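Local coordinates for protein leucine aminopeptidase 1 (Caenorhabditis elegans, PDB 2HC9) that is a zinc-dependent M17 aminopeptidase that releases N-terminal amino acids, preferably leucine, from peptides and probably acts as a digestive enzyme, at residues 185-196 against 229-237; 403-414 against 429-440. The protein carries 1 engineered substitution. All coordinates share one frame; numbering follows the deposited sequence. Where two conformers were deposited one is given.

Contact 1: residues 185-196 against 229-237; sequences TTDALVDEAVKV and TPPAFVVLS
The flat carboxylate of Asp-187 has Thr-229 over one face: Thr-229 CB stands above Asp-187 CG at 3.8 Å and Thr-229 CG2 lies 3.6 Å from Asp-187 OD2. Pro-230 comes in beside OD1, its CD 3.6 Å away. OD1 also accepts a hydrogen bond from water 2, which donates to Pro-230 O as well, and forms a salt bridge with Arg-208. The Pro-230 carbonyl has a second donor in Thr-186 OG1, a short bond of 2.6 Å that arrives tilted 34° from the carbonyl plane. A chi1 of 61° sets this hydroxyl between the backbone N and carbonyl carbon of Thr-186, facing the loop. Thr-229 OG1 lies 2.7 Å from Thr-186 OG1, and water 1 joins it to Thr-186 N in the first helical turn, where Thr-185 is the N-cap. Farther along, contact turns apolar. Val-190 CG2 presses on Ala-232 CB at 3.4 Å, tighter than usual for two carbons, while Val-234 sets CG2 against Val-190 and CG1 against Ala-193 CB. Leu-236 CD1 reaches Ala-193 O and Val-196 CG1. Helix and strand run almost parallel, 8° apart with axes 9.1 Å distant, a helix laid along one face of the catalytic-domain sheet. Strand 232-238 lies between antiparallel neighbours 203-208 and 297-307; Val-190 touches Val-206 and Ile-304 on them, and helix 277-290 packs against Val-196 and Leu-236.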
loop_
_atom_site.group_PDB
_atom_site.type_symbol
_atom_site.label_atom_id
_atom_site.label_comp_id
_atom_site.label_asym_id
_atom_site.label_seq_id
_atom_site.Cartn_x
_atom_site.Cartn_y
_atom_site.Cartn_z
ATOM N N THR A 185 7.106 5.888 -32.544
ATOM C CA THR A 185 5.662 6.083 -32.424
ATOM C C THR A 185 4.898 5.024 -33.225
ATOM O O THR A 185 5.515 4.238 -33.947
ATOM C CB THR A 185 5.298 7.472 -33.007
ATOM O OG1 THR A 185 5.721 7.503 -34.377
ATOM C CG2 THR A 185 6.011 8.613 -32.209
ATOM N N THR A 186 3.559 5.044 -33.184
ATOM C CA THR A 186 2.814 4.130 -34.069
ATOM C C THR A 186 3.185 4.374 -35.533
ATOM O O THR A 186 3.388 3.417 -36.302
ATOM C CB THR A 186 1.277 4.244 -33.941
ATOM O OG1 THR A 186 0.862 5.570 -34.280
ATOM C CG2 THR A 186 0.807 3.905 -32.502
ATOM N N ASP A 187 3.261 5.652 -35.914
ATOM C CA ASP A 187 3.659 6.022 -37.292
ATOM C C ASP A 187 5.027 5.452 -37.657
ATOM O O ASP A 187 5.231 4.929 -38.768
ATOM C CB ASP A 187 3.723 7.550 -37.418
ATOM C CG ASP A 187 2.328 8.213 -37.419
ATOM O OD1 ASP A 187 1.311 7.512 -37.547
ATOM O OD2 ASP A 187 2.269 9.452 -37.305
ATOM N N ALA A 188 5.984 5.590 -36.742
ATOM C CA ALA A 188 7.341 5.118 -37.016
ATOM C C ALA A 188 7.367 3.593 -37.131
ATOM O O ALA A 188 8.068 3.053 -37.976
ATOM C CB ALA A 188 8.282 5.566 -35.931
ATOM N N LEU A 189 6.611 2.896 -36.280
ATOM C CA LEU A 189 6.568 1.429 -36.393
ATOM C C LEU A 189 5.839 0.943 -37.671
ATOM O O LEU A 189 6.270 -0.040 -38.304
ATOM C CB LEU A 189 5.988 0.771 -35.114
ATOM C CG LEU A 189 5.970 -0.778 -35.092
ATOM C CD1 LEU A 189 7.380 -1.365 -35.374
ATOM C CD2 LEU A 189 5.439 -1.305 -33.730
ATOM N N VAL A 190 4.764 1.629 -38.070
ATOM C CA VAL A 190 4.172 1.371 -39.396
ATOM C C VAL A 190 5.263 1.519 -40.477
ATOM O O VAL A 190 5.428 0.631 -41.334
ATOM C CB VAL A 190 2.987 2.321 -39.700
ATOM C CG1 VAL A 190 2.558 2.226 -41.196
ATOM C CG2 VAL A 190 1.785 2.003 -38.786
ATOM N N ASP A 191 6.038 2.598 -40.417
ATOM C CA ASP A 191 7.086 2.825 -41.436
ATOM C C ASP A 191 8.132 1.717 -41.455
ATOM O O ASP A 191 8.546 1.265 -42.531
ATOM C CB ASP A 191 7.753 4.193 -41.239
ATOM C CG ASP A 191 6.835 5.346 -41.597
ATOM O OD1 ASP A 191 5.792 5.111 -42.225
ATOM O OD2 ASP A 191 7.144 6.484 -41.215
ATOM N N GLU A 192 8.543 1.267 -40.269
ATOM C CA GLU A 192 9.466 0.142 -40.131
ATOM C C GLU A 192 8.907 -1.136 -40.760
ATOM O O GLU A 192 9.626 -1.855 -41.433
ATOM C CB GLU A 192 9.855 -0.091 -38.654
ATOM C CG GLU A 192 10.645 1.080 -38.020
ATOM C CD GLU A 192 12.152 1.000 -38.193
ATOM O OE1 GLU A 192 12.641 0.111 -38.911
ATOM O OE2 GLU A 192 12.863 1.842 -37.595
ATOM N N ALA A 193 7.625 -1.422 -40.535
ATOM C CA ALA A 193 7.015 -2.633 -41.085
ATOM C C ALA A 193 6.928 -2.511 -42.607
ATOM O O ALA A 193 7.192 -3.476 -43.367
ATOM C CB ALA A 193 5.598 -2.809 -40.496
ATOM N N VAL A 194 6.556 -1.323 -43.059
ATOM C CA VAL A 194 6.446 -1.081 -44.511
ATOM C C VAL A 194 7.807 -1.228 -45.235
ATOM O O VAL A 194 7.872 -1.760 -46.352
ATOM C CB VAL A 194 5.745 0.257 -44.829
ATOM C CG1 VAL A 194 5.820 0.586 -46.362
ATOM C CG2 VAL A 194 4.286 0.190 -44.385
ATOM N N LYS A 195 8.886 -0.803 -44.584
ATOM C CA LYS A 195 10.231 -1.027 -45.128
ATOM C C LYS A 195 10.526 -2.507 -45.356
ATOM O O LYS A 195 11.023 -2.884 -46.408
ATOM C CB LYS A 195 11.291 -0.432 -44.196
ATOM C CG LYS A 195 11.413 1.059 -44.326
ATOM C CD LYS A 195 12.546 1.601 -43.426
ATOM C CE LYS A 195 13.902 1.358 -44.076
ATOM N NZ LYS A 195 15.034 1.820 -43.220
ATOM N N VAL A 196 10.217 -3.341 -44.365
ATOM C CA VAL A 196 10.371 -4.790 -44.502
ATOM C C VAL A 196 9.408 -5.324 -45.588
ATOM O O VAL A 196 9.795 -6.167 -46.409
ATOM C CB VAL A 196 10.124 -5.524 -43.139
ATOM C CG1 VAL A 196 10.028 -7.054 -43.347
ATOM C CG2 VAL A 196 11.209 -5.151 -42.117
ATOM N N THR A 229 -0.264 9.583 -31.872
ATOM C CA THR A 229 -0.298 9.284 -33.307
ATOM C C THR A 229 -1.255 8.100 -33.455
ATOM O O THR A 229 -1.503 7.386 -32.478
ATOM C CB THR A 229 1.112 8.921 -33.851
ATOM O OG1 THR A 229 1.641 7.839 -33.079
ATOM C CG2 THR A 229 2.097 10.150 -33.749
ATOM N N PRO A 230 -1.885 7.959 -34.624
ATOM C CA PRO A 230 -3.044 7.058 -34.678
ATOM C C PRO A 230 -2.754 5.555 -34.686
ATOM O O PRO A 230 -1.636 5.118 -35.019
ATOM C CB PRO A 230 -3.762 7.471 -35.964
ATOM C CG PRO A 230 -2.753 8.137 -36.778
ATOM C CD PRO A 230 -1.690 8.697 -35.883
ATOM N N PRO A 231 -3.769 4.758 -34.306
ATOM C CA PRO A 231 -3.613 3.311 -34.344
ATOM C C PRO A 231 -3.488 2.831 -35.810
ATOM O O PRO A 231 -3.943 3.528 -36.723
ATOM C CB PRO A 231 -4.939 2.797 -33.700
ATOM C CG PRO A 231 -5.945 3.921 -33.955
ATOM C CD PRO A 231 -5.101 5.178 -33.799
ATOM N N ALA A 232 -2.897 1.656 -36.023
ATOM C CA ALA A 232 -2.788 1.074 -37.364
ATOM C C ALA A 232 -2.798 -0.420 -37.267
ATOM O O ALA A 232 -2.390 -1.003 -36.256
ATOM C CB ALA A 232 -1.488 1.529 -38.063
ATOM N N PHE A 233 -3.256 -1.040 -38.345
ATOM C CA PHE A 233 -3.099 -2.461 -38.555
ATOM C C PHE A 233 -2.348 -2.640 -39.884
ATOM O O PHE A 233 -2.760 -2.096 -40.920
ATOM C CB PHE A 233 -4.488 -3.080 -38.665
ATOM C CG PHE A 233 -4.490 -4.582 -38.850
ATOM C CD1 PHE A 233 -3.984 -5.431 -37.862
ATOM C CD2 PHE A 233 -5.054 -5.140 -39.983
ATOM C CE1 PHE A 233 -4.044 -6.818 -37.983
ATOM C CE2 PHE A 233 -5.120 -6.525 -40.131
ATOM C CZ PHE A 233 -4.604 -7.376 -39.146
ATOM N N VAL A 234 -1.229 -3.348 -39.827
ATOM C CA VAL A 234 -0.387 -3.539 -41.016
ATOM C C VAL A 234 -0.324 -5.016 -41.332
ATOM O O VAL A 234 -0.017 -5.833 -40.451
ATOM C CB VAL A 234 1.044 -3.020 -40.758
ATOM C CG1 VAL A 234 1.990 -3.355 -41.952
ATOM C CG2 VAL A 234 1.006 -1.502 -40.476
ATOM N N VAL A 235 -0.576 -5.366 -42.593
ATOM C CA VAL A 235 -0.450 -6.764 -43.030
ATOM C C VAL A 235 0.638 -6.809 -44.108
ATOM O O VAL A 235 0.542 -6.067 -45.086
ATOM C CB VAL A 235 -1.776 -7.291 -43.633
ATOM C CG1 VAL A 235 -1.647 -8.784 -44.007
ATOM C CG2 VAL A 235 -2.928 -7.088 -42.635
ATOM N N LEU A 236 1.630 -7.675 -43.930
ATOM C CA LEU A 236 2.551 -8.020 -45.027
ATOM C C LEU A 236 2.198 -9.428 -45.447
ATOM O O LEU A 236 2.234 -10.342 -44.623
ATOM C CB LEU A 236 4.002 -7.999 -44.540
ATOM C CG LEU A 236 4.390 -6.752 -43.726
ATOM C CD1 LEU A 236 5.865 -6.854 -43.336
ATOM C CD2 LEU A 236 4.089 -5.455 -44.527
ATOM N N SER A 237 1.872 -9.609 -46.728
ATOM C CA SER A 237 1.499 -10.946 -47.221
ATOM C C SER A 237 2.473 -11.468 -48.269
ATOM O O SER A 237 2.827 -10.739 -49.218
ATOM C CB SER A 237 0.079 -10.928 -47.790
ATOM O OG SER A 237 -0.864 -10.645 -46.750
HETATM O O HOH W 1 2.598 6.579 -30.960
HETATM O O HOH W 2 -0.105 5.096 -37.537
#

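Contact 2: residues 403-414 against 429-440; sequences MLFAPDLFFGDL and MDGPPSAVAGLL. Engineered in segment 429-440: Leu-440 (natural residue Phe).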
loop_
_atom_site.group_PDB
_atom_site.type_symbol
_atom_site.label_atom_id
_atom_site.label_comp_id
_atom_site.label_asym_id
_atom_site.label_seq_id
_atom_site.Cartn_x
_atom_site.Cartn_y
_atom_site.Cartn_z
ATOM N N MET A 403 1.368 -23.514 -21.554
ATOM C CA MET A 403 0.234 -23.134 -20.699
ATOM C C MET A 403 -0.873 -24.163 -20.843
ATOM O O MET A 403 -0.987 -24.835 -21.873
ATOM C CB MET A 403 -0.343 -21.770 -21.128
ATOM C CG MET A 403 0.531 -20.583 -20.807
ATOM S SD MET A 403 -0.341 -19.030 -20.453
ATOM C CE MET A 403 -0.218 -18.271 -22.081
ATOM N N LEU A 404 -1.712 -24.260 -19.818
ATOM C CA LEU A 404 -2.947 -25.052 -19.927
ATOM C C LEU A 404 -3.910 -24.448 -20.924
ATOM O O LEU A 404 -4.130 -23.216 -20.938
ATOM C CB LEU A 404 -3.683 -25.128 -18.577
ATOM C CG LEU A 404 -3.130 -26.050 -17.494
ATOM C CD1 LEU A 404 -3.850 -25.754 -16.152
ATOM C CD2 LEU A 404 -3.298 -27.510 -17.921
ATOM N N PHE A 405 -4.492 -25.326 -21.736
ATOM C CA PHE A 405 -5.540 -24.932 -22.663
ATOM C C PHE A 405 -6.869 -25.504 -22.170
ATOM O O PHE A 405 -7.154 -26.699 -22.346
ATOM C CB PHE A 405 -5.247 -25.457 -24.079
ATOM C CG PHE A 405 -6.291 -25.037 -25.099
ATOM C CD1 PHE A 405 -6.253 -23.769 -25.668
ATOM C CD2 PHE A 405 -7.325 -25.897 -25.462
ATOM C CE1 PHE A 405 -7.239 -23.368 -26.607
ATOM C CE2 PHE A 405 -8.307 -25.513 -26.397
ATOM C CZ PHE A 405 -8.256 -24.238 -26.962
ATOM N N ALA A 406 -7.699 -24.651 -21.586
ATOM C CA ALA A 406 -8.990 -25.137 -21.045
ATOM C C ALA A 406 -10.078 -24.048 -21.075
ATOM O O ALA A 406 -10.446 -23.521 -20.034
ATOM C CB ALA A 406 -8.788 -25.696 -19.618
ATOM N N PRO A 407 -10.594 -23.711 -22.280
ATOM C CA PRO A 407 -11.606 -22.665 -22.336
ATOM C C PRO A 407 -12.841 -23.060 -21.512
ATOM O O PRO A 407 -13.430 -22.209 -20.857
ATOM C CB PRO A 407 -11.948 -22.566 -23.824
ATOM C CG PRO A 407 -10.734 -23.152 -24.555
ATOM C CD PRO A 407 -10.268 -24.255 -23.624
ATOM N N ASP A 408 -13.202 -24.343 -21.513
ATOM C CA ASP A 408 -14.345 -24.779 -20.679
ATOM C C ASP A 408 -14.179 -24.476 -19.190
ATOM O O ASP A 408 -15.133 -24.059 -18.521
ATOM C CB ASP A 408 -14.703 -26.258 -20.915
ATOM C CG ASP A 408 -13.508 -27.212 -20.744
ATOM O OD1 ASP A 408 -12.360 -26.773 -20.475
ATOM O OD2 ASP A 408 -13.727 -28.437 -20.895
ATOM N N LEU A 409 -12.975 -24.659 -18.667
ATOM C CA LEU A 409 -12.740 -24.420 -17.231
ATOM C C LEU A 409 -12.526 -22.944 -16.905
ATOM O O LEU A 409 -12.900 -22.504 -15.824
ATOM C CB LEU A 409 -11.527 -25.209 -16.735
ATOM C CG LEU A 409 -11.664 -26.739 -16.725
ATOM C CD1 LEU A 409 -10.334 -27.315 -16.171
ATOM C CD2 LEU A 409 -12.871 -27.174 -15.858
ATOM N N PHE A 410 -11.908 -22.195 -17.819
ATOM C CA PHE A 410 -11.362 -20.880 -17.466
ATOM C C PHE A 410 -12.058 -19.682 -18.111
ATOM O O PHE A 410 -11.938 -18.570 -17.622
ATOM C CB PHE A 410 -9.856 -20.805 -17.778
ATOM C CG PHE A 410 -9.017 -21.883 -17.122
ATOM C CD1 PHE A 410 -9.343 -22.395 -15.856
ATOM C CD2 PHE A 410 -7.849 -22.325 -17.752
ATOM C CE1 PHE A 410 -8.549 -23.370 -15.240
ATOM C CE2 PHE A 410 -7.014 -23.304 -17.148
ATOM C CZ PHE A 410 -7.365 -23.827 -15.879
ATOM N N PHE A 411 -12.774 -19.884 -19.213
ATOM C CA PHE A 411 -13.355 -18.726 -19.927
ATOM C C PHE A 411 -14.435 -18.022 -19.099
ATOM O O PHE A 411 -14.685 -16.803 -19.243
ATOM C CB PHE A 411 -13.839 -19.121 -21.335
ATOM C CG PHE A 411 -14.437 -17.968 -22.121
ATOM C CD1 PHE A 411 -13.646 -16.881 -22.494
ATOM C CD2 PHE A 411 -15.784 -17.961 -22.453
ATOM C CE1 PHE A 411 -14.197 -15.806 -23.196
ATOM C CE2 PHE A 411 -16.342 -16.898 -23.174
ATOM C CZ PHE A 411 -15.547 -15.823 -23.542
ATOM N N GLY A 412 -15.038 -18.774 -18.186
ATOM C CA GLY A 412 -15.977 -18.194 -17.229
ATOM C C GLY A 412 -15.372 -17.102 -16.347
ATOM O O GLY A 412 -16.102 -16.265 -15.804
ATOM N N ASP A 413 -14.045 -17.090 -16.206
ATOM C CA ASP A 413 -13.357 -15.954 -15.564
ATOM C C ASP A 413 -13.679 -14.597 -16.245
ATOM O O ASP A 413 -13.575 -13.540 -15.606
ATOM C CB ASP A 413 -11.840 -16.179 -15.551
ATOM C CG ASP A 413 -11.415 -17.326 -14.633
ATOM O OD1 ASP A 413 -12.215 -17.755 -13.744
ATOM O OD2 ASP A 413 -10.259 -17.783 -14.792
ATOM N N LEU A 414 -14.073 -14.631 -17.518
ATOM C CA LEU A 414 -14.348 -13.401 -18.268
ATOM C C LEU A 414 -15.833 -13.169 -18.472
ATOM O O LEU A 414 -16.225 -12.415 -19.347
ATOM C CB LEU A 414 -13.629 -13.440 -19.631
ATOM C CG LEU A 414 -12.114 -13.560 -19.498
ATOM C CD1 LEU A 414 -11.460 -13.727 -20.876
ATOM C CD2 LEU A 414 -11.564 -12.330 -18.780
ATOM N N MET A 429 -9.526 -15.677 -9.905
ATOM C CA MET A 429 -10.011 -16.382 -11.063
ATOM C C MET A 429 -9.564 -17.849 -11.020
ATOM O O MET A 429 -8.603 -18.181 -10.324
ATOM C CB MET A 429 -9.572 -15.640 -12.331
ATOM C CG MET A 429 -8.111 -15.693 -12.675
ATOM S SD MET A 429 -7.702 -14.439 -13.969
ATOM C CE MET A 429 -7.320 -13.107 -12.878
ATOM N N ASP A 430 -10.240 -18.711 -11.768
ATOM C CA ASP A 430 -9.874 -20.130 -11.758
ATOM C C ASP A 430 -8.665 -20.430 -12.636
ATOM O O ASP A 430 -7.931 -21.342 -12.344
ATOM C CB ASP A 430 -11.036 -20.985 -12.218
ATOM C CG ASP A 430 -12.088 -21.178 -11.129
ATOM O OD1 ASP A 430 -11.790 -20.944 -9.943
ATOM O OD2 ASP A 430 -13.212 -21.574 -11.480
ATOM N N GLY A 431 -8.498 -19.698 -13.736
ATOM C CA GLY A 431 -7.360 -19.953 -14.638
ATOM C C GLY A 431 -6.078 -19.251 -14.225
ATOM O O GLY A 431 -6.113 -18.242 -13.503
ATOM N N PRO A 432 -4.937 -19.731 -14.731
ATOM C CA PRO A 432 -3.719 -18.887 -14.634
ATOM C C PRO A 432 -4.037 -17.564 -15.374
ATOM O O PRO A 432 -4.597 -17.617 -16.465
ATOM C CB PRO A 432 -2.665 -19.682 -15.437
ATOM C CG PRO A 432 -3.248 -21.049 -15.690
ATOM C CD PRO A 432 -4.731 -20.986 -15.492
ATOM N N PRO A 433 -3.777 -16.390 -14.764
ATOM C CA PRO A 433 -4.106 -15.128 -15.451
ATOM C C PRO A 433 -3.565 -14.992 -16.874
ATOM O O PRO A 433 -4.276 -14.436 -17.743
ATOM C CB PRO A 433 -3.510 -14.054 -14.518
ATOM C CG PRO A 433 -3.636 -14.701 -13.141
ATOM C CD PRO A 433 -3.290 -16.150 -13.390
ATOM N N SER A 434 -2.359 -15.520 -17.133
ATOM C CA SER A 434 -1.798 -15.486 -18.502
ATOM C C SER A 434 -2.603 -16.312 -19.503
ATOM O O SER A 434 -2.680 -15.965 -20.688
ATOM C CB SER A 434 -0.334 -15.922 -18.521
ATOM O OG SER A 434 0.406 -15.107 -17.623
ATOM N N ALA A 435 -3.213 -17.395 -19.023
ATOM C CA ALA A 435 -4.041 -18.252 -19.866
ATOM C C ALA A 435 -5.361 -17.549 -20.154
ATOM O O ALA A 435 -5.838 -17.537 -21.293
ATOM C CB ALA A 435 -4.301 -19.592 -19.140
ATOM N N VAL A 436 -5.935 -16.937 -19.120
ATOM C CA VAL A 436 -7.192 -16.213 -19.268
ATOM C C VAL A 436 -7.025 -15.060 -20.273
ATOM O O VAL A 436 -7.885 -14.840 -21.138
ATOM C CB VAL A 436 -7.714 -15.715 -17.874
ATOM C CG1 VAL A 436 -8.922 -14.787 -18.047
ATOM C CG2 VAL A 436 -8.103 -16.929 -17.032
ATOM N N ALA A 437 -5.884 -14.373 -20.185
ATOM C CA ALA A 437 -5.559 -13.308 -21.131
ATOM C C ALA A 437 -5.551 -13.857 -22.560
ATOM O O ALA A 437 -6.093 -13.240 -23.469
ATOM C CB ALA A 437 -4.164 -12.701 -20.778
ATOM N N GLY A 438 -4.945 -15.019 -22.768
ATOM C CA GLY A 438 -4.955 -15.622 -24.104
ATOM C C GLY A 438 -6.339 -16.044 -24.563
ATOM O O GLY A 438 -6.671 -15.942 -25.744
ATOM N N LEU A 439 -7.171 -16.503 -23.620
ATOM C CA LEU A 439 -8.532 -16.956 -23.956
ATOM C C LEU A 439 -9.418 -15.809 -24.402
ATOM O O LEU A 439 -10.338 -16.020 -25.187
ATOM C CB LEU A 439 -9.182 -17.671 -22.753
ATOM C CG LEU A 439 -8.581 -19.047 -22.419
ATOM C CD1 LEU A 439 -9.230 -19.558 -21.100
ATOM C CD2 LEU A 439 -8.804 -20.019 -23.572
ATOM N N LEU A 440 -9.152 -14.592 -23.921
ATOM C CA LEU A 440 -9.905 -13.442 -24.433
ATOM C C LEU A 440 -9.651 -13.331 -25.948
ATOM O O LEU A 440 -10.586 -13.140 -26.716
ATOM C CB LEU A 440 -9.488 -12.130 -23.733
ATOM C CG LEU A 440 -10.166 -10.828 -24.183
ATOM C CD1 LEU A 440 -9.702 -10.242 -25.557
ATOM C CD2 LEU A 440 -11.732 -10.888 -24.030
HETATM O O HOH W 3 -13.795 -23.471 -13.407
#
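Asp-413 and Phe-410 both turn CG beside their backbone N, opposite the carbonyl carbon (chi1 -68° and -56°), which points carboxylate and ring at the loop 429-431. The two carboxylate oxygens of Asp-413 hold successive amides: Asp-430 N gives a nearly straight bond of 3.0 Å to OD1, on its syn side but 27° out of the carboxylate plane, and Gly-431 N binds the syn lone pair of OD2 at 2.8 Å. The Phe-410 ring lies under the same turn, with Gly-431 CA over its face, 3.5 Å from the centroid, and Pro-432 CD over that face too, both CH-pi contacts. Beyond Pro-432, the N-cap of helix 433-442, Val-436 CG1 meets Leu-414 CD2 at 3.7 Å. Leu-439 spreads its branches, CD1 against Phe-410 CB at 3.6 Å and CD2 against Pro-407 CG at 3.8 Å. Leu-440, an engineered replacement of phenylalanine, touches Leu-414 through CB; its side chain comes about 4 Å from that of Arg-338, a predicted active-site residue. Pro-432 also packs on Trp-369 of a second subunit. An alanine in place of Asp-413 is likely to leave the Asp-430 and Gly-431 amides without their acceptor and the turn before the helix less firmly set. Two amides converging on one carboxylate probably stabilise its negative charge, offsetting the nearby Asp-430 OD2, 4.6 Å from Asp-413 OD1, which accepts a hydrogen bond from water 3.

Contact 1 closes before contact 2 opens, and all four segments belong to the catalytic domain. Their centres are 31 Å apart and their nearest atoms about 14 Å, so they do not touch. What joins them is the mixed central sheet: strand 232-238 lies toward one end, and pairing runs on through 297-307, 246-254, 356-361, 452-457 and 376-380 to 400-402, the strand that leads into 403-414. Both come near the dinuclear zinc site: the side chains of Thr-186 and Leu-440 are each about 12 Å from a zinc ion. Contact 1 touches no other chain of the hexamer, whereas contact 2 also borders a second subunit, so contact 1 is internal to one subunit, while contact 2 lies at a subunit interface.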